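Local coordinates for putative TRAP PERIPLASMIC SOLUTE BINDING PROTEIN (Haemophilus influenzae, PDB 4PBQ), which binds L-gulonate in its cleft and probably delivers such sugar acids to a TRAP-type membrane transporter as its periplasmic receptor, at residues A[43-48]-A[60-64]; A[54-59]-A[250-256]; A[96-100]-A[130-134]; A[104-108]-A[305-309]. One frame throughout, in Å; residues are numbered along the deposited sequence.

Contact 1 (A[43-48]-A[60-64])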
loop_
_atom_site.group_PDB
_atom_site.type_symbol
_atom_site.label_atom_id
_atom_site.label_comp_id
_atom_site.label_asym_id
_atom_site.label_seq_id
_atom_site.Cartn_x
_atom_site.Cartn_y
_atom_site.Cartn_z
ATOM N N LEU A 43 -2.536 14.564 -4.226
ATOM C CA LEU A 43 -1.209 15.151 -4.378
ATOM C C LEU A 43 -1.295 16.415 -5.219
ATOM O O LEU A 43 -0.694 17.439 -4.887
ATOM C CB LEU A 43 -0.260 14.175 -5.064
ATOM C CG LEU A 43 0.406 13.108 -4.222
ATOM C CD1 LEU A 43 1.241 12.239 -5.128
ATOM C CD2 LEU A 43 1.259 13.688 -3.093
ATOM N N GLN A 44 -2.031 16.343 -6.323
ATOM C CA GLN A 44 -2.178 17.504 -7.213
ATOM C C GLN A 44 -2.860 18.689 -6.552
ATOM O O GLN A 44 -2.403 19.830 -6.682
ATOM C CB GLN A 44 -3.001 17.149 -8.453
ATOM C CG GLN A 44 -2.410 16.177 -9.428
ATOM C CD GLN A 44 -3.385 15.870 -10.586
ATOM O OE1 GLN A 44 -4.522 15.391 -10.378
ATOM N NE2 GLN A 44 -2.938 16.141 -11.804
ATOM N N GLU A 45 -3.962 18.428 -5.872
ATOM C CA GLU A 45 -4.826 19.510 -5.410
ATOM C C GLU A 45 -4.406 20.072 -4.058
ATOM O O GLU A 45 -4.658 21.253 -3.772
ATOM C CB GLU A 45 -6.268 19.027 -5.339
ATOM C CG GLU A 45 -6.876 18.779 -6.689
ATOM C CD GLU A 45 -6.671 19.950 -7.637
ATOM O OE1 GLU A 45 -6.930 21.117 -7.210
ATOM O OE2 GLU A 45 -6.222 19.694 -8.787
ATOM N N TYR A 46 -3.805 19.225 -3.219
ATOM C CA TYR A 46 -3.574 19.577 -1.814
ATOM C C TYR A 46 -2.090 19.641 -1.452
ATOM O O TYR A 46 -1.654 20.594 -0.818
ATOM C CB TYR A 46 -4.335 18.623 -0.865
ATOM C CG TYR A 46 -5.796 18.573 -1.209
ATOM C CD1 TYR A 46 -6.588 19.700 -1.082
ATOM C CD2 TYR A 46 -6.373 17.418 -1.715
ATOM C CE1 TYR A 46 -7.914 19.673 -1.443
ATOM C CE2 TYR A 46 -7.700 17.387 -2.075
ATOM C CZ TYR A 46 -8.461 18.505 -1.931
ATOM O OH TYR A 46 -9.786 18.473 -2.286
ATOM N N PHE A 47 -1.302 18.661 -1.867
ATOM C CA PHE A 47 0.101 18.643 -1.486
ATOM C C PHE A 47 0.878 19.623 -2.358
ATOM O O PHE A 47 1.488 20.572 -1.850
ATOM C CB PHE A 47 0.694 17.231 -1.598
ATOM C CG PHE A 47 2.047 17.104 -0.987
ATOM C CD1 PHE A 47 2.217 17.264 0.399
ATOM C CD2 PHE A 47 3.164 16.825 -1.764
ATOM C CE1 PHE A 47 3.481 17.184 0.983
ATOM C CE2 PHE A 47 4.427 16.713 -1.182
ATOM C CZ PHE A 47 4.586 16.890 0.190
ATOM N N LYS A 48 0.826 19.405 -3.665
ATOM C CA LYS A 48 1.564 20.223 -4.630
ATOM C C LYS A 48 1.108 21.670 -4.566
ATOM O O LYS A 48 1.920 22.579 -4.411
ATOM C CB LYS A 48 1.326 19.680 -6.039
ATOM C CG LYS A 48 1.947 20.490 -7.144
ATOM C CD LYS A 48 1.686 19.810 -8.487
ATOM C CE LYS A 48 2.092 20.678 -9.673
ATOM N NZ LYS A 48 3.560 20.801 -9.798
ATOM N N GLU A 60 9.057 23.287 -6.218
ATOM C CA GLU A 60 8.147 22.733 -7.211
ATOM C C GLU A 60 8.056 21.250 -6.964
ATOM O O GLU A 60 9.094 20.606 -6.844
ATOM C CB GLU A 60 8.687 22.974 -8.622
ATOM C CG GLU A 60 7.852 22.328 -9.696
ATOM C CD GLU A 60 8.261 22.748 -11.093
ATOM O OE1 GLU A 60 9.052 22.022 -11.730
ATOM O OE2 GLU A 60 7.777 23.803 -11.551
ATOM N N ILE A 61 6.835 20.732 -6.832
ATOM C CA ILE A 61 6.621 19.311 -6.580
ATOM C C ILE A 61 6.164 18.685 -7.895
ATOM O O ILE A 61 4.999 18.839 -8.286
ATOM C CB ILE A 61 5.558 19.073 -5.499
ATOM C CG1 ILE A 61 5.810 19.942 -4.250
ATOM C CG2 ILE A 61 5.486 17.578 -5.163
ATOM C CD1 ILE A 61 7.148 19.723 -3.531
ATOM N N ARG A 62 7.095 18.052 -8.612
ATOM C CA ARG A 62 6.792 17.494 -9.944
ATOM C C ARG A 62 6.314 16.034 -9.775
ATOM O O ARG A 62 7.050 15.215 -9.277
ATOM C CB ARG A 62 8.014 17.539 -10.866
ATOM C CG ARG A 62 8.538 18.952 -11.094
ATOM C CD ARG A 62 9.474 18.999 -12.288
ATOM N NE ARG A 62 8.746 18.888 -13.551
ATOM C CZ ARG A 62 9.299 18.521 -14.705
ATOM N NH1 ARG A 62 8.559 18.448 -15.809
ATOM N NH2 ARG A 62 10.595 18.233 -14.761
ATOM N N LEU A 63 5.095 15.737 -10.203
ATOM C CA LEU A 63 4.494 14.420 -9.985
ATOM C C LEU A 63 4.820 13.441 -11.123
ATOM O O LEU A 63 4.777 13.788 -12.319
ATOM C CB LEU A 63 2.974 14.529 -9.827
ATOM C CG LEU A 63 2.536 15.520 -8.743
ATOM C CD1 LEU A 63 1.029 15.489 -8.595
ATOM C CD2 LEU A 63 3.198 15.220 -7.376
ATOM N N TYR A 64 5.131 12.214 -10.737
ATOM C CA TYR A 64 5.469 11.158 -11.680
ATOM C C TYR A 64 4.715 9.882 -11.297
ATOM O O TYR A 64 5.220 9.053 -10.548
ATOM C CB TYR A 64 6.968 10.887 -11.657
ATOM C CG TYR A 64 7.812 11.995 -12.269
ATOM C CD1 TYR A 64 8.084 12.039 -13.637
ATOM C CD2 TYR A 64 8.351 12.992 -11.465
ATOM C CE1 TYR A 64 8.888 13.047 -14.186
ATOM C CE2 TYR A 64 9.150 13.998 -12.002
ATOM C CZ TYR A 64 9.412 14.022 -13.352
ATOM O OH TYR A 64 10.210 15.028 -13.854
HETATM O O HOH W 1 3.552 17.943 -11.390
#

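Contact 2 (A[54-59]-A[250-256])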
loop_
_atom_site.group_PDB
_atom_site.type_symbol
_atom_site.label_atom_id
_atom_site.label_comp_id
_atom_site.label_asym_id
_atom_site.label_seq_id
_atom_site.Cartn_x
_atom_site.Cartn_y
_atom_site.Cartn_z
ATOM N N GLU A 54 2.165 28.455 -1.105
ATOM C CA GLU A 54 2.486 29.030 0.187
ATOM C C GLU A 54 3.989 29.196 0.448
ATOM O O GLU A 54 4.379 29.769 1.465
ATOM C CB GLU A 54 1.775 28.234 1.283
ATOM C CG GLU A 54 0.265 28.274 1.076
ATOM C CD GLU A 54 -0.567 27.608 2.165
ATOM O OE1 GLU A 54 -0.062 27.454 3.295
ATOM O OE2 GLU A 54 -1.742 27.254 1.863
ATOM N N THR A 55 4.832 28.727 -0.473
ATOM C CA THR A 55 6.265 29.006 -0.386
ATOM C C THR A 55 6.717 29.967 -1.482
ATOM O O THR A 55 7.894 29.999 -1.850
ATOM C CB THR A 55 7.127 27.727 -0.480
ATOM O OG1 THR A 55 7.087 27.191 -1.818
ATOM C CG2 THR A 55 6.676 26.695 0.529
ATOM N N ASN A 56 5.794 30.756 -2.018
ATOM C CA ASN A 56 6.177 31.731 -3.037
ATOM C C ASN A 56 6.894 31.027 -4.193
ATOM O O ASN A 56 7.826 31.568 -4.788
ATOM C CB ASN A 56 7.093 32.789 -2.410
ATOM C CG ASN A 56 7.439 33.931 -3.373
ATOM O OD1 ASN A 56 6.679 34.239 -4.292
ATOM N ND2 ASN A 56 8.609 34.542 -3.166
ATOM N N HIS A 57 6.485 29.795 -4.457
ATOM C CA HIS A 57 7.018 29.003 -5.560
ATOM C C HIS A 57 8.525 28.675 -5.460
ATOM O O HIS A 57 9.190 28.421 -6.462
ATOM C CB HIS A 57 6.683 29.708 -6.871
ATOM C CG HIS A 57 5.218 29.710 -7.172
ATOM N ND1 HIS A 57 4.377 30.740 -6.799
ATOM C CD2 HIS A 57 4.435 28.783 -7.774
ATOM C CE1 HIS A 57 3.145 30.455 -7.179
ATOM N NE2 HIS A 57 3.154 29.273 -7.772
ATOM N N LYS A 58 9.028 28.619 -4.231
ATOM C CA LYS A 58 10.429 28.282 -3.946
ATOM C C LYS A 58 10.687 26.788 -4.141
ATOM O O LYS A 58 11.836 26.360 -4.351
ATOM C CB LYS A 58 10.726 28.637 -2.497
ATOM C CG LYS A 58 12.113 28.276 -2.013
ATOM C CD LYS A 58 12.328 28.784 -0.592
ATOM C CE LYS A 58 13.703 28.411 -0.049
ATOM N NZ LYS A 58 13.919 29.015 1.310
ATOM N N TYR A 59 9.618 26.005 -4.022
ATOM C CA TYR A 59 9.665 24.560 -4.273
ATOM C C TYR A 59 8.676 24.220 -5.362
ATOM O O TYR A 59 7.580 24.761 -5.408
ATOM C CB TYR A 59 9.328 23.734 -3.008
ATOM C CG TYR A 59 10.217 24.093 -1.867
ATOM C CD1 TYR A 59 9.906 25.161 -1.054
ATOM C CD2 TYR A 59 11.396 23.404 -1.630
ATOM C CE1 TYR A 59 10.726 25.545 -0.021
ATOM C CE2 TYR A 59 12.236 23.784 -0.587
ATOM C CZ TYR A 59 11.885 24.854 0.218
ATOM O OH TYR A 59 12.716 25.239 1.255
ATOM N N ASP A 250 9.985 26.333 6.407
ATOM C CA ASP A 250 9.424 25.777 5.175
ATOM C C ASP A 250 8.886 24.352 5.417
ATOM O O ASP A 250 7.893 23.951 4.815
ATOM C CB ASP A 250 10.472 25.759 4.053
ATOM C CG ASP A 250 10.776 27.132 3.490
ATOM O OD1 ASP A 250 10.026 28.092 3.766
ATOM O OD2 ASP A 250 11.774 27.243 2.736
ATOM N N GLN A 251 9.551 23.597 6.300
ATOM C CA GLN A 251 9.102 22.255 6.648
ATOM C C GLN A 251 7.699 22.275 7.241
ATOM O O GLN A 251 6.914 21.361 7.003
ATOM C CB GLN A 251 10.059 21.591 7.633
ATOM C CG GLN A 251 11.373 21.126 7.033
ATOM C CD GLN A 251 12.229 20.404 8.052
ATOM O OE1 GLN A 251 11.906 20.379 9.245
ATOM N NE2 GLN A 251 13.350 19.845 7.600
ATOM N N ILE A 252 7.387 23.305 8.019
ATOM C CA ILE A 252 6.050 23.467 8.585
ATOM C C ILE A 252 4.994 23.566 7.476
ATOM O O ILE A 252 3.890 23.016 7.603
ATOM C CB ILE A 252 6.010 24.704 9.490
ATOM C CG1 ILE A 252 6.714 24.385 10.806
ATOM C CG2 ILE A 252 4.557 25.185 9.759
ATOM C CD1 ILE A 252 7.149 25.636 11.579
ATOM N N ILE A 253 5.348 24.235 6.376
ATOM C CA ILE A 253 4.438 24.326 5.236
ATOM C C ILE A 253 4.280 22.958 4.550
ATOM O O ILE A 253 3.177 22.582 4.178
ATOM C CB ILE A 253 4.902 25.390 4.239
ATOM C CG1 ILE A 253 4.844 26.763 4.934
ATOM C CG2 ILE A 253 4.005 25.395 3.018
ATOM C CD1 ILE A 253 5.420 27.892 4.121
ATOM N N PHE A 254 5.374 22.215 4.390
ATOM C CA PHE A 254 5.304 20.851 3.856
ATOM C C PHE A 254 4.432 19.991 4.754
ATOM O O PHE A 254 3.666 19.179 4.271
ATOM C CB PHE A 254 6.691 20.196 3.757
ATOM C CG PHE A 254 7.447 20.536 2.505
ATOM C CD1 PHE A 254 7.903 21.828 2.283
ATOM C CD2 PHE A 254 7.695 19.557 1.547
ATOM C CE1 PHE A 254 8.599 22.150 1.114
ATOM C CE2 PHE A 254 8.394 19.839 0.397
ATOM C CZ PHE A 254 8.850 21.155 0.162
ATOM N N GLU A 255 4.570 20.155 6.068
ATOM C CA GLU A 255 3.776 19.356 7.014
ATOM C C GLU A 255 2.284 19.706 6.957
ATOM O O GLU A 255 1.435 18.820 7.049
ATOM C CB GLU A 255 4.333 19.501 8.426
ATOM C CG GLU A 255 5.688 18.821 8.575
ATOM C CD GLU A 255 6.570 19.422 9.689
ATOM O OE1 GLU A 255 6.187 20.416 10.334
ATOM O OE2 GLU A 255 7.671 18.889 9.906
ATOM N N LYS A 256 1.977 20.988 6.814
ATOM C CA LYS A 256 0.591 21.447 6.614
ATOM C C LYS A 256 0.009 20.797 5.363
ATOM O O LYS A 256 -1.112 20.307 5.346
ATOM C CB LYS A 256 0.565 22.981 6.464
ATOM C CG LYS A 256 -0.825 23.577 6.157
ATOM C CD LYS A 256 -0.765 25.115 5.920
ATOM C CE LYS A 256 -2.125 25.709 5.599
ATOM N NZ LYS A 256 -2.093 27.198 5.518
HETATM O O HOH W 2 12.163 29.969 3.386
#

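Contact 3 (A[96-100]-A[130-134])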
loop_
_atom_site.group_PDB
_atom_site.type_symbol
_atom_site.label_atom_id
_atom_site.label_comp_id
_atom_site.label_asym_id
_atom_site.label_seq_id
_atom_site.Cartn_x
_atom_site.Cartn_y
_atom_site.Cartn_z
ATOM N N VAL A 96 14.509 -4.168 4.565
ATOM C CA VAL A 96 15.664 -3.628 5.267
ATOM C C VAL A 96 15.453 -3.720 6.777
ATOM O O VAL A 96 16.375 -4.056 7.514
ATOM C CB VAL A 96 15.943 -2.168 4.848
ATOM C CG1 VAL A 96 17.047 -1.543 5.715
ATOM C CG2 VAL A 96 16.320 -2.132 3.382
ATOM N N ASP A 97 14.241 -3.433 7.230
ATOM C CA ASP A 97 13.906 -3.500 8.647
ATOM C C ASP A 97 12.449 -3.899 8.734
ATOM O O ASP A 97 11.564 -3.150 8.328
ATOM C CB ASP A 97 14.141 -2.140 9.334
ATOM C CG ASP A 97 13.943 -2.188 10.847
ATOM O OD1 ASP A 97 13.214 -3.074 11.331
ATOM O OD2 ASP A 97 14.511 -1.322 11.568
ATOM N N PRO A 98 12.176 -5.072 9.304
ATOM C CA PRO A 98 10.821 -5.627 9.199
ATOM C C PRO A 98 9.756 -4.816 9.928
ATOM O O PRO A 98 8.582 -5.016 9.645
ATOM C CB PRO A 98 10.942 -7.015 9.841
ATOM C CG PRO A 98 12.396 -7.297 9.925
ATOM C CD PRO A 98 13.109 -5.990 9.983
ATOM N N ILE A 99 10.142 -3.935 10.846
ATOM C CA ILE A 99 9.135 -3.194 11.598
ATOM C C ILE A 99 8.234 -2.380 10.659
ATOM O O ILE A 99 7.044 -2.180 10.927
ATOM C CB ILE A 99 9.759 -2.306 12.714
ATOM C CG1 ILE A 99 8.657 -1.902 13.699
ATOM C CG2 ILE A 99 10.478 -1.099 12.130
ATOM C CD1 ILE A 99 9.121 -1.689 15.105
ATOM N N PHE A 100 8.799 -1.922 9.552
ATOM C CA PHE A 100 8.032 -1.075 8.626
ATOM C C PHE A 100 6.903 -1.817 7.926
ATOM O O PHE A 100 5.994 -1.192 7.370
ATOM C CB PHE A 100 8.955 -0.431 7.579
ATOM C CG PHE A 100 10.050 0.390 8.190
ATOM C CD1 PHE A 100 9.747 1.396 9.108
ATOM C CD2 PHE A 100 11.371 0.163 7.869
ATOM C CE1 PHE A 100 10.756 2.160 9.693
ATOM C CE2 PHE A 100 12.387 0.899 8.480
ATOM C CZ PHE A 100 12.074 1.906 9.387
ATOM N N LYS A 130 11.332 6.066 12.639
ATOM C CA LYS A 130 12.467 5.167 12.469
ATOM C C LYS A 130 12.941 5.071 11.024
ATOM O O LYS A 130 14.041 4.578 10.776
ATOM C CB LYS A 130 12.119 3.757 12.938
ATOM C CG LYS A 130 11.886 3.616 14.433
ATOM C CD LYS A 130 11.473 2.180 14.787
ATOM C CE LYS A 130 11.703 1.867 16.265
ATOM N NZ LYS A 130 11.316 2.999 17.147
HETATM N N MSE A 131 12.129 5.514 10.072
HETATM C CA MSE A 131 12.558 5.499 8.674
HETATM C C MSE A 131 13.723 6.460 8.447
HETATM O O MSE A 131 14.481 6.307 7.501
HETATM C CB MSE A 131 11.383 5.828 7.756
HETATM C CG MSE A 131 10.272 4.817 7.824
HETATM SE SE MSE A 131 8.837 5.269 6.549
HETATM C CE MSE A 131 9.706 4.854 4.982
ATOM N N GLU A 132 13.886 7.447 9.325
ATOM C CA GLU A 132 14.980 8.404 9.181
ATOM C C GLU A 132 16.366 7.750 9.269
ATOM O O GLU A 132 17.321 8.214 8.650
ATOM C CB GLU A 132 14.829 9.556 10.186
ATOM C CG GLU A 132 13.575 10.358 9.862
ATOM C CD GLU A 132 13.198 11.377 10.920
ATOM O OE1 GLU A 132 14.110 12.033 11.455
ATOM O OE2 GLU A 132 11.978 11.516 11.192
ATOM N N LYS A 133 16.460 6.668 10.026
ATOM C CA LYS A 133 17.692 5.891 10.116
ATOM C C LYS A 133 18.129 5.339 8.756
ATOM O O LYS A 133 19.312 5.043 8.535
ATOM C CB LYS A 133 17.474 4.721 11.082
ATOM C CG LYS A 133 18.624 3.752 11.190
ATOM C CD LYS A 133 18.338 2.718 12.288
ATOM C CE LYS A 133 19.475 1.702 12.452
ATOM N NZ LYS A 133 19.200 0.768 13.588
ATOM N N TYR A 134 17.179 5.206 7.847
ATOM C CA TYR A 134 17.438 4.653 6.515
ATOM C C TYR A 134 17.305 5.704 5.421
ATOM O O TYR A 134 17.193 5.367 4.231
ATOM C CB TYR A 134 16.491 3.481 6.252
ATOM C CG TYR A 134 16.600 2.454 7.346
ATOM C CD1 TYR A 134 17.672 1.577 7.383
ATOM C CD2 TYR A 134 15.670 2.394 8.366
ATOM C CE1 TYR A 134 17.800 0.650 8.408
ATOM C CE2 TYR A 134 15.786 1.479 9.379
ATOM C CZ TYR A 134 16.857 0.602 9.396
ATOM O OH TYR A 134 16.990 -0.331 10.422
HETATM O O HOH W 3 17.690 -3.729 10.173
#

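Contact 4 (A[104-108]-A[305-309]). With 2UF (L-gulonate), chain D.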
loop_
_atom_site.group_PDB
_atom_site.type_symbol
_atom_site.label_atom_id
_atom_site.label_comp_id
_atom_site.label_asym_id
_atom_site.label_seq_id
_atom_site.Cartn_x
_atom_site.Cartn_y
_atom_site.Cartn_z
ATOM N N GLU A 104 0.786 -4.228 7.214
ATOM C CA GLU A 104 0.259 -5.205 6.273
ATOM C C GLU A 104 0.153 -6.625 6.863
ATOM O O GLU A 104 -0.169 -7.564 6.152
ATOM C CB GLU A 104 1.099 -5.217 4.996
ATOM C CG GLU A 104 0.773 -4.019 4.064
ATOM C CD GLU A 104 1.704 -3.908 2.855
ATOM O OE1 GLU A 104 2.859 -4.395 2.948
ATOM O OE2 GLU A 104 1.252 -3.392 1.796
ATOM N N TRP A 105 0.363 -6.788 8.163
ATOM C CA TRP A 105 0.129 -8.097 8.756
ATOM C C TRP A 105 -1.359 -8.445 8.607
ATOM O O TRP A 105 -2.229 -7.586 8.776
ATOM C CB TRP A 105 0.590 -8.126 10.209
ATOM C CG TRP A 105 2.095 -8.087 10.363
ATOM C CD1 TRP A 105 3.022 -7.963 9.363
ATOM C CD2 TRP A 105 2.826 -8.123 11.583
ATOM N NE1 TRP A 105 4.295 -7.937 9.899
ATOM C CE2 TRP A 105 4.197 -8.030 11.259
ATOM C CE3 TRP A 105 2.460 -8.232 12.928
ATOM C CZ2 TRP A 105 5.191 -8.057 12.229
ATOM C CZ3 TRP A 105 3.455 -8.263 13.885
ATOM C CH2 TRP A 105 4.800 -8.182 13.529
ATOM N N PRO A 106 -1.672 -9.715 8.304
ATOM C CA PRO A 106 -3.063 -10.053 7.940
ATOM C C PRO A 106 -4.070 -9.840 9.067
ATOM O O PRO A 106 -3.792 -10.135 10.232
ATOM C CB PRO A 106 -2.965 -11.533 7.551
ATOM C CG PRO A 106 -1.576 -11.667 7.048
ATOM C CD PRO A 106 -0.751 -10.815 7.980
ATOM N N TYR A 107 -5.224 -9.280 8.725
ATOM C CA TYR A 107 -6.330 -9.107 9.673
ATOM C C TYR A 107 -6.001 -8.196 10.884
ATOM O O TYR A 107 -6.606 -8.293 11.952
ATOM C CB TYR A 107 -6.903 -10.494 10.071
ATOM C CG TYR A 107 -7.242 -11.312 8.837
ATOM C CD1 TYR A 107 -8.304 -10.958 8.026
ATOM C CD2 TYR A 107 -6.469 -12.404 8.458
ATOM C CE1 TYR A 107 -8.603 -11.653 6.844
ATOM C CE2 TYR A 107 -6.746 -13.103 7.292
ATOM C CZ TYR A 107 -7.825 -12.750 6.492
ATOM O OH TYR A 107 -8.120 -13.455 5.345
ATOM N N LEU A 108 -5.065 -7.273 10.680
ATOM C CA LEU A 108 -4.696 -6.315 11.709
ATOM C C LEU A 108 -5.806 -5.286 11.942
ATOM O O LEU A 108 -6.043 -4.882 13.083
ATOM C CB LEU A 108 -3.392 -5.613 11.318
ATOM C CG LEU A 108 -2.661 -4.822 12.397
ATOM C CD1 LEU A 108 -2.219 -5.717 13.547
ATOM C CD2 LEU A 108 -1.468 -4.115 11.757
ATOM N N LEU A 305 1.519 -17.066 10.654
ATOM C CA LEU A 305 2.398 -15.935 10.365
ATOM C C LEU A 305 2.742 -15.212 11.658
ATOM O O LEU A 305 3.898 -14.856 11.887
ATOM C CB LEU A 305 1.764 -14.967 9.375
ATOM C CG LEU A 305 1.330 -15.580 8.041
ATOM C CD1 LEU A 305 0.487 -14.573 7.290
ATOM C CD2 LEU A 305 2.536 -15.985 7.244
ATOM N N TYR A 306 1.729 -15.012 12.501
ATOM C CA TYR A 306 1.892 -14.331 13.770
ATOM C C TYR A 306 2.700 -15.158 14.734
ATOM O O TYR A 306 3.537 -14.623 15.469
ATOM C CB TYR A 306 0.529 -14.005 14.376
ATOM C CG TYR A 306 -0.141 -12.813 13.737
ATOM C CD1 TYR A 306 -0.946 -12.957 12.605
ATOM C CD2 TYR A 306 0.025 -11.552 14.268
ATOM C CE1 TYR A 306 -1.558 -11.832 12.013
ATOM C CE2 TYR A 306 -0.553 -10.451 13.692
ATOM C CZ TYR A 306 -1.349 -10.591 12.566
ATOM O OH TYR A 306 -1.920 -9.438 12.059
ATOM N N ASP A 307 2.479 -16.472 14.731
ATOM C CA ASP A 307 3.289 -17.329 15.581
ATOM C C ASP A 307 4.762 -17.081 15.303
ATOM O O ASP A 307 5.597 -17.002 16.226
ATOM C CB ASP A 307 2.980 -18.804 15.331
ATOM C CG ASP A 307 1.567 -19.182 15.730
ATOM O OD1 ASP A 307 0.936 -18.445 16.528
ATOM O OD2 ASP A 307 1.092 -20.225 15.237
ATOM N N SER A 308 5.085 -16.994 14.023
ATOM C CA SER A 308 6.452 -16.779 13.612
ATOM C C SER A 308 6.914 -15.355 14.001
ATOM O O SER A 308 8.030 -15.187 14.487
ATOM C CB SER A 308 6.578 -17.044 12.109
ATOM O OG SER A 308 7.893 -16.818 11.647
ATOM N N PHE A 309 6.074 -14.335 13.825
ATOM C CA PHE A 309 6.498 -12.972 14.169
ATOM C C PHE A 309 6.915 -12.906 15.643
ATOM O O PHE A 309 7.916 -12.301 16.000
ATOM C CB PHE A 309 5.375 -11.921 13.984
ATOM C CG PHE A 309 4.822 -11.792 12.581
ATOM C CD1 PHE A 309 5.622 -11.925 11.475
ATOM C CD2 PHE A 309 3.476 -11.492 12.399
ATOM C CE1 PHE A 309 5.078 -11.783 10.190
ATOM C CE2 PHE A 309 2.939 -11.357 11.134
ATOM C CZ PHE A 309 3.755 -11.495 10.034
HETATM O O6A 2UF D . 3.050 -4.177 -6.202
HETATM C C6 2UF D . 2.133 -4.323 -5.382
HETATM O O6B 2UF D . 1.280 -5.224 -5.404
HETATM C C5 2UF D . 2.021 -3.257 -4.272
HETATM O O5 2UF D . 0.669 -3.163 -3.877
HETATM C C4 2UF D . 2.894 -3.635 -3.055
HETATM O O4 2UF D . 4.282 -3.610 -3.426
HETATM C C3 2UF D . 2.618 -2.660 -1.890
HETATM O O3 2UF D . 2.697 -1.251 -2.301
HETATM C C2 2UF D . 3.598 -2.883 -0.726
HETATM O O2 2UF D . 3.024 -2.193 0.367
HETATM C C1 2UF D . 3.698 -4.388 -0.329
HETATM O O1 2UF D . 4.501 -4.469 0.859
#

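Contact 1 (A[43-48]-A[60-64])
L63 lays its CD1 methyl over the start of the Q44 side chain, 3.6 Å from Q44 CG, and the same methyl also meets CB of L43. The contact sits inside a beta-alpha-beta unit, strand 25-30, helix 38-54 and strand 59-64, where residues 43-48 of the helix run roughly antiparallel (154°) to strand residues 60-64 and pack on one side of them. I61 and L63 both turn toward the helix. Deeper in, CG2 of I61 approaches the F47 ring obliquely, 4.2 Å from CD2, the two side chains crossing at about a right angle. K48 closes the outer side. Its chain leaves anti to the backbone N (chi1 176°), runs extended past I61 and bends only at the last torsion. That bend helps bring NZ to the strand, while a salt bridge to E52 holds the same ammonium from within the helix. K48 NZ donates to I61 O at 2.9 Å, arriving from above the carbonyl plane, 43° out of it.

Contact 2 (A[54-59]-A[250-256])
D250 OD2 takes two donors from neighbouring residues, Y59 OH at 2.7 Å and K58 NZ at 3.1 Å. The phenol comes in on the anti side of the carboxylate, whose plane stands 85° from the ring, whereas the lysine arrives nearly along the C-O axis. K58 reaches it with a fully extended chain, and a water accepts from its NZ. A second salt bridge lies at the far end, where K256 NZ meets OE1 of E54 at 3.0 Å on the syn side. Between the two ion pairs the contact is mostly apolar. I253 points its CG2 methyl at CB of E54 and at CG2 of T55, 3.9 Å from the latter, and brings its CD1 against the backbone O of E54. Further in, F254 sets its edge on the face of Y59 in a T-shaped pair, centroids 5.1 Å apart and planes at 90°; I51 and I27 touch both rings. The segment 54-59 holds the end of helix 38-54, finished by a Schellman motif with N56 as C-prime residue, and the type I' turn leading into strand 59-64. With a lysine and a tyrosine hydroxyl on one oxygen, D250 is probably kept ionised, and that oxygen ties turn end and strand start to helix 248-281.

Contact 3 (A[96-100]-A[130-134])
F100 pushes its ring edge into the 130-134 turn, and here the packing is close: CE1 lies 3.3 Å from CG of M131, a selenomethionine, and CZ 3.6 Å from the backbone O of K130, which sits near the ring plane. The selenium makes an oblique Met-aromatic contact, 5.2 Å from the ring centroid. Next along the ring, F100 CE2 meets Y134 CE2 at 3.6 Å, with the two ring planes almost perpendicular at 89°. L93 and I127 also border this buried part. Toward solvent the contact becomes sparser and polar. Y134 OH donates to D97 OD2 at 2.9 Å, on the anti side of the carboxylate, and a water donates to V96 O and weakly to the same hydroxyl. Beside it, CG1 of the exposed V96 lies 3.6 Å from Y134 CE1. With CG anti to its own N (chi1 -174°), D97 can offer OD2 to Y134 while OD1 accepts from I99 N, 3.2 Å away: an Asx turn at the start of the 98-100 3-10 segment.

Contact 4 (A[104-108]-A[305-309])
W105 lies flat against F309 in a face-to-face stack, part of an aromatic cluster with Y306 that joins the pocket loop to helix 292-312 of this solute-binding fold. The F309 ring and the six-membered ring of the indole have centroids 3.7 Å apart and planes 15° apart, and CE2 of F309 comes within 3.3 Å of W105 CD2. The other face of F309 is covered by the backbone O of L305, so its ring is sandwiched between its own helix and the tryptophan. Y306, the residue with most area buried here, stands nearly upright to the indole: the edge of W105 faces it in an offset edge-to-face pair, CE3 3.8 Å from CE2 of the tyrosine. P106 fits alongside, its CG 3.6 Å from L305 CD1. L173 touches both stacked rings, and V320 adds to the cover of W105. Immediately before the tryptophan, the E104 side chain ends away from the helix and grips L-gulonate with both carboxylate oxygens, OE1 taking O1 of the ligand at 2.7 Å and OE2 taking O2 at 2.6 Å; S232 also bonds OE2. On the helix side, Y306 OH donates to P106 O at 2.7 Å, 36° out of the carbonyl plane.

How the contacts relate
Contacts 1 and 2 are neighbours, with centres about 12 Å apart: the turn of contact 2 connects the helix and strand paired in contact 1, and F254 bridges them, its CE2 lying 4.1 Å from I61 CD1 and its backbone O 3.9 Å from F47 CE1. Contacts 3 and 4 share the loop between strand 86-89 and helix 112-119 through their segments 96-100 and 104-108, with centres about 18 Å apart. Contact 4 lies across the chain's centre from contacts 1 and 2, about 34 and 38 Å between centres. Only contact 4 holds a ligand-binding residue, E104; the side chain of F100 in contact 3 is about 9 Å from L-gulonate, that of L43 about 14 Å.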